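PDB 3K01: Acarbose/maltose binding protein GacH from Streptomyces glaucescens, which binds acarbose and an acarbose homologue as the solute receptor of an ABC transporter, and probably also binds maltose. Local coordinates for residues D202-K207 with E365-A370; K209-D214 with A403-L408. All coordinates share one frame; numbering follows the deposited sequence. Where two conformers were deposited one is given.

Contact 1. Residues D202-K207 with E365-A370; sequences DLVDEK and ERPWIA
Val204 and Pro367 bring the two backbones to 6.8 Å between their CA atoms, and the facing stretches 203-206 and 366-369 run 49° apart. The proline ring is the apolar centre: CG2 of Val204 meets Pro367 CB at 3.6 Å, the two side chains crossing at about a right angle, while Leu203 CD1 reaches CD of the same ring. Glu206 supplies the one direct hydrogen bond. With CG swung to the side of the backbone N and opposite C (chi1 -47°) and the chain extended beyond it, its carboxylate reaches the 365-370 backbone, where OE1 accepts a nearly straight bond from Trp368 N at 3.0 Å; the N-H comes from well above the carboxylate plane. That amide belongs to the central residue of an inverse gamma turn, whose closing bond, Ile369 N to Pro367 O, is weak. The contact thus joins the short hairpin strand 204-205 to the loop between strand 363-364 and helix 376-387 in this solute-binding protein. Ile369 CG2 lies 3.5 Å from Glu206 OE2, giving the acid an apolar flank. Within the loop, Trp368 NE1 donates to Glu365 OE1 at 2.9 Å, close to the ring plane. Two waters connect the separate carboxylate oxygens of Asp202 to Glu365 O.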
loop_
_atom_site.group_PDB
_atom_site.type_symbol
_atom_site.label_atom_id
_atom_site.label_comp_id
_atom_site.label_asym_id
_atom_site.label_seq_id
_atom_site.Cartn_x
_atom_site.Cartn_y
_atom_site.Cartn_z
ATOM N N ASP A 202 16.461 -2.700 1.973
ATOM C CA ASP A 202 15.416 -1.951 2.656
ATOM C C ASP A 202 15.926 -0.546 2.911
ATOM O O ASP A 202 17.122 -0.258 2.727
ATOM C CB ASP A 202 15.008 -2.610 3.979
ATOM C CG ASP A 202 13.537 -2.421 4.300
ATOM O OD1 ASP A 202 12.916 -1.431 3.866
ATOM O OD2 ASP A 202 13.019 -3.270 5.066
ATOM N N LEU A 203 15.029 0.330 3.351
ATOM C CA LEU A 203 15.317 1.746 3.457
ATOM C C LEU A 203 16.171 2.061 4.680
ATOM O O LEU A 203 17.249 2.665 4.576
ATOM C CB LEU A 203 13.996 2.538 3.476
ATOM C CG LEU A 203 13.105 2.304 2.250
ATOM C CD1 LEU A 203 11.803 3.110 2.386
ATOM C CD2 LEU A 203 13.821 2.646 0.946
ATOM N N VAL A 204 15.698 1.624 5.846
ATOM C CA VAL A 204 16.404 1.839 7.105
ATOM C C VAL A 204 16.223 0.646 8.012
ATOM O O VAL A 204 15.294 -0.162 7.847
ATOM C CB VAL A 204 15.916 3.103 7.864
ATOM C CG1 VAL A 204 16.111 4.334 7.054
ATOM C CG2 VAL A 204 14.443 2.951 8.298
ATOM N N ASP A 205 17.137 0.540 8.969
ATOM C CA ASP A 205 17.003 -0.388 10.082
ATOM C C ASP A 205 16.606 0.468 11.299
ATOM O O ASP A 205 17.450 1.119 11.910
ATOM C CB ASP A 205 18.340 -1.110 10.282
ATOM C CG ASP A 205 18.300 -2.161 11.383
ATOM O OD1 ASP A 205 17.350 -2.174 12.192
ATOM O OD2 ASP A 205 19.251 -2.965 11.425
ATOM N N GLU A 206 15.312 0.502 11.615
ATOM C CA GLU A 206 14.817 1.296 12.747
ATOM C C GLU A 206 15.488 0.857 14.038
ATOM O O GLU A 206 15.999 1.681 14.789
ATOM C CB GLU A 206 13.307 1.122 12.933
ATOM C CG GLU A 206 12.448 1.223 11.696
ATOM C CD GLU A 206 10.984 1.046 12.034
ATOM O OE1 GLU A 206 10.292 0.259 11.341
ATOM O OE2 GLU A 206 10.530 1.681 13.023
ATOM N N LYS A 207 15.487 -0.458 14.263
ATOM C CA LYS A 207 15.997 -1.056 15.500
ATOM C C LYS A 207 17.385 -0.528 15.837
ATOM O O LYS A 207 17.651 -0.143 16.979
ATOM C CB LYS A 207 16.013 -2.586 15.387
ATOM C CG LYS A 207 16.402 -3.314 16.674
ATOM C CD LYS A 207 16.289 -4.822 16.510
ATOM C CE LYS A 207 14.893 -5.336 16.876
ATOM N NZ LYS A 207 14.620 -5.256 18.351
ATOM N N GLU A 365 6.891 -4.567 5.133
ATOM C CA GLU A 365 6.534 -3.440 5.956
ATOM C C GLU A 365 7.286 -2.178 5.558
ATOM O O GLU A 365 8.454 -2.246 5.146
ATOM C CB GLU A 365 6.886 -3.744 7.408
ATOM C CG GLU A 365 6.048 -4.841 8.057
ATOM C CD GLU A 365 6.489 -5.161 9.477
ATOM O OE1 GLU A 365 6.966 -4.249 10.170
ATOM O OE2 GLU A 365 6.339 -6.337 9.902
ATOM N N ARG A 366 6.634 -1.044 5.706
ATOM C CA ARG A 366 7.317 0.251 5.661
ATOM C C ARG A 366 8.161 0.400 6.927
ATOM O O ARG A 366 7.927 -0.294 7.914
ATOM C CB ARG A 366 6.296 1.392 5.724
ATOM C CG ARG A 366 5.198 1.345 4.715
ATOM C CD ARG A 366 5.575 1.911 3.361
ATOM N NE ARG A 366 4.353 1.981 2.579
ATOM C CZ ARG A 366 3.621 3.062 2.320
ATOM N NH1 ARG A 366 4.014 4.300 2.637
ATOM N NH2 ARG A 366 2.519 2.901 1.603
ATOM N N PRO A 367 9.111 1.358 6.926
ATOM C CA PRO A 367 9.662 1.768 8.210
ATOM C C PRO A 367 8.595 2.600 8.926
ATOM O O PRO A 367 8.106 3.597 8.399
ATOM C CB PRO A 367 10.887 2.627 7.828
ATOM C CG PRO A 367 10.624 3.070 6.455
ATOM C CD PRO A 367 9.678 2.107 5.785
ATOM N N TRP A 368 8.267 2.193 10.150
ATOM C CA TRP A 368 7.144 2.797 10.854
ATOM C C TRP A 368 7.612 3.986 11.681
ATOM O O TRP A 368 7.542 3.989 12.919
ATOM C CB TRP A 368 6.426 1.750 11.710
ATOM C CG TRP A 368 6.003 0.553 10.921
ATOM C CD1 TRP A 368 6.410 -0.730 11.130
ATOM C CD2 TRP A 368 5.121 0.527 9.778
ATOM N NE1 TRP A 368 5.828 -1.568 10.197
ATOM C CE2 TRP A 368 5.031 -0.831 9.371
ATOM C CE3 TRP A 368 4.395 1.492 9.081
ATOM C CZ2 TRP A 368 4.273 -1.234 8.282
ATOM C CZ3 TRP A 368 3.626 1.086 8.009
ATOM C CH2 TRP A 368 3.571 -0.284 7.624
ATOM N N ILE A 369 8.100 4.995 10.972
ATOM C CA ILE A 369 8.753 6.154 11.597
ATOM C C ILE A 369 8.073 7.435 11.131
ATOM O O ILE A 369 7.385 7.452 10.099
ATOM C CB ILE A 369 10.278 6.186 11.319
ATOM C CG1 ILE A 369 10.568 6.360 9.821
ATOM C CG2 ILE A 369 10.948 4.923 11.855
ATOM C CD1 ILE A 369 12.064 6.547 9.522
ATOM N N ALA A 370 8.274 8.512 11.883
ATOM C CA ALA A 370 7.659 9.801 11.611
ATOM C C ALA A 370 7.938 10.249 10.175
ATOM O O ALA A 370 7.070 10.798 9.487
ATOM C CB ALA A 370 8.199 10.832 12.604
HETATM O O HOH W 1 10.280 -0.787 3.550
HETATM O O HOH W 2 10.681 -3.311 6.359
HETATM O O HOH W 3 8.230 2.802 15.277
HETATM O O HOH W 4 9.262 -1.934 9.664
#

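Contact 2. Residues K209-D214 with A403-L408; sequences KTVTVD and AYRKLL
Val211 packs against the last turn of helix 393-407, its CA 6.9 Å from that of Tyr404. Its two methyl groups share the work: CG2 lies 3.8 Å from Tyr404 CB and also touches Arg405 CG, while CG1 approaches Tyr404 CB and Arg405 NH2. Two residues on, Val213 lies roughly perpendicular to the tyrosine side chain, CG1 resting obliquely 3.7 Å from CE2 of the ring. Leu408, just past the helix, adds a looser touch to Val211. Val211, Val213 and Tyr404 are all buried here, a hairpin strand and the loop that follows it laid on a C-terminal helix; the Tyr404 hydroxyl is hydrogen-bonded to Leu375 O.

By contrast, the Asp214-Arg405 side is partly exposed and water-bridged. The two residues approach from opposite directions, and the guanidinium meets the carboxylate end-on: Arg405 NH1 and NH2 both bond Asp214 OD2, at 2.8 and 3.0 Å, with OD2 almost exactly in the guanidinium plane. A weak third bond runs from NH2 to OD1, and the two planes are 35° apart. Water 5 joins NH2 to Val211 O, while Val211 CB lies over the rim of one guanidinium face, 3.8 Å above the plane. Because NE also forms a salt bridge with the C-terminal carboxylate of Lys412, Arg405 in the conformer described lies between two acids, which would be expected to favour its positive charge.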
loop_
_atom_site.group_PDB
_atom_site.type_symbol
_atom_site.label_atom_id
_atom_site.label_comp_id
_atom_site.label_asym_id
_atom_site.label_seq_id
_atom_site.Cartn_x
_atom_site.Cartn_y
_atom_site.Cartn_z
ATOM N N LYS A 209 18.823 2.104 14.246
ATOM C CA LYS A 209 18.894 3.473 13.739
ATOM C C LYS A 209 20.012 3.618 12.706
ATOM O O LYS A 209 20.905 4.457 12.825
ATOM C CB LYS A 209 19.038 4.479 14.881
ATOM C CG LYS A 209 17.748 4.649 15.689
ATOM C CD LYS A 209 17.713 5.980 16.434
ATOM C CE LYS A 209 18.643 5.972 17.645
ATOM N NZ LYS A 209 18.073 5.188 18.788
ATOM N N THR A 210 19.931 2.792 11.659
ATOM C CA THR A 210 20.948 2.768 10.608
ATOM C C THR A 210 20.271 2.907 9.239
ATOM O O THR A 210 19.284 2.214 8.985
ATOM C CB THR A 210 21.764 1.457 10.672
ATOM O OG1 THR A 210 22.335 1.321 11.982
ATOM C CG2 THR A 210 22.876 1.449 9.615
ATOM N N VAL A 211 20.793 3.791 8.398
ATOM C CA VAL A 211 20.343 3.901 7.015
ATOM C C VAL A 211 20.918 2.712 6.232
ATOM O O VAL A 211 22.121 2.425 6.297
ATOM C CB VAL A 211 20.807 5.228 6.430
ATOM C CG1 VAL A 211 20.616 5.266 4.908
ATOM C CG2 VAL A 211 20.041 6.354 7.083
ATOM N N THR A 212 20.061 2.010 5.501
ATOM C CA THR A 212 20.491 0.826 4.758
ATOM C C THR A 212 20.255 0.931 3.242
ATOM O O THR A 212 20.696 0.044 2.500
ATOM C CB THR A 212 19.837 -0.470 5.282
ATOM O OG1 THR A 212 18.421 -0.304 5.256
ATOM C CG2 THR A 212 20.268 -0.799 6.722
ATOM N N VAL A 213 19.600 1.992 2.780
ATOM C CA VAL A 213 19.278 2.132 1.352
ATOM C C VAL A 213 20.510 2.197 0.457
ATOM O O VAL A 213 20.429 1.903 -0.748
ATOM C CB VAL A 213 18.387 3.360 1.112
ATOM C CG1 VAL A 213 19.184 4.657 1.179
ATOM C CG2 VAL A 213 17.613 3.257 -0.210
ATOM N N ASP A 214 21.648 2.563 1.051
ATOM C CA ASP A 214 22.899 2.673 0.298
ATOM C C ASP A 214 23.848 1.508 0.535
ATOM O O ASP A 214 25.053 1.612 0.214
ATOM C CB ASP A 214 23.592 4.024 0.521
ATOM C CG ASP A 214 23.849 4.331 1.986
ATOM O OD1 ASP A 214 23.465 3.545 2.872
ATOM O OD2 ASP A 214 24.498 5.374 2.231
ATOM N N ALA A 403 20.729 11.756 1.724
ATOM C CA ALA A 403 19.492 12.471 1.960
ATOM C C ALA A 403 18.805 11.869 3.190
ATOM O O ALA A 403 18.242 12.611 4.015
ATOM C CB ALA A 403 18.585 12.405 0.727
ATOM N N TYR A 404 18.839 10.546 3.346
ATOM C CA TYR A 404 18.207 9.930 4.530
ATOM C C TYR A 404 18.923 10.338 5.820
ATOM O O TYR A 404 18.253 10.649 6.816
ATOM C CB TYR A 404 18.175 8.412 4.441
ATOM C CG TYR A 404 17.154 7.839 3.476
ATOM C CD1 TYR A 404 16.477 8.636 2.559
ATOM C CD2 TYR A 404 16.918 6.487 3.466
ATOM C CE1 TYR A 404 15.551 8.049 1.669
ATOM C CE2 TYR A 404 16.009 5.909 2.579
ATOM C CZ TYR A 404 15.323 6.699 1.711
ATOM O OH TYR A 404 14.419 6.135 0.839
ATOM N N ARG A 405 20.258 10.360 5.836
ATOM C CA ARG A 405 20.986 10.785 7.044
ATOM C C ARG A 405 20.665 12.234 7.395
ATOM O O ARG A 405 20.595 12.604 8.572
ATOM C CB ARG A 405 22.495 10.552 6.891
ATOM C CG ARG A 405 22.826 9.073 6.822
ATOM C CD ARG A 405 24.315 8.726 6.717
ATOM N NE ARG A 405 24.455 7.281 6.509
ATOM C CZ ARG A 405 24.465 6.689 5.316
ATOM N NH1 ARG A 405 24.405 7.418 4.212
ATOM N NH2 ARG A 405 24.577 5.373 5.222
ATOM N N LYS A 406 20.444 13.069 6.391
ATOM C CA LYS A 406 20.082 14.460 6.646
ATOM C C LYS A 406 18.666 14.587 7.214
ATOM O O LYS A 406 18.417 15.426 8.096
ATOM C CB LYS A 406 20.228 15.289 5.374
ATOM C CG LYS A 406 21.665 15.619 5.032
ATOM C CD LYS A 406 21.760 16.310 3.684
ATOM C CE LYS A 406 23.117 16.991 3.505
ATOM N NZ LYS A 406 24.216 16.026 3.229
ATOM N N LEU A 407 17.739 13.761 6.728
ATOM C CA LEU A 407 16.344 13.722 7.202
ATOM C C LEU A 407 16.212 13.126 8.604
ATOM O O LEU A 407 15.352 13.557 9.396
ATOM C CB LEU A 407 15.500 12.836 6.272
ATOM C CG LEU A 407 15.114 13.441 4.944
ATOM C CD1 LEU A 407 14.576 12.304 4.090
ATOM C CD2 LEU A 407 14.090 14.574 5.133
ATOM N N LEU A 408 17.019 12.103 8.857
ATOM C CA LEU A 408 17.019 11.300 10.082
ATOM C C LEU A 408 18.312 11.624 10.819
ATOM O O LEU A 408 19.316 10.890 10.776
ATOM C CB LEU A 408 16.959 9.807 9.770
ATOM C CG LEU A 408 15.852 9.334 8.835
ATOM C CD1 LEU A 408 16.146 7.938 8.410
ATOM C CD2 LEU A 408 14.490 9.362 9.535
HETATM O O HOH W 5 24.269 3.688 7.391
#

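Overall arrangement
Contacts 1 and 2 lie with their centres 10 Å apart on the same side of the chain's centre, joined by a two-stranded antiparallel hairpin: strand 204-205 belongs to contact 1 and strand 210-211 to contact 2. Asp205 N lies 2.7 Å from Thr210 O, a probable hydrogen bond between the strands, and a G1 beta bulge places Lys209 and Thr210 opposite Asp205. Along the chain the order is 202-207, 209-214, 365-370, 403-408, so the segments alternate. The small hairpin is therefore held between a late loop and the terminal helix 393-407, tying the middle of the sequence to its C-terminal part.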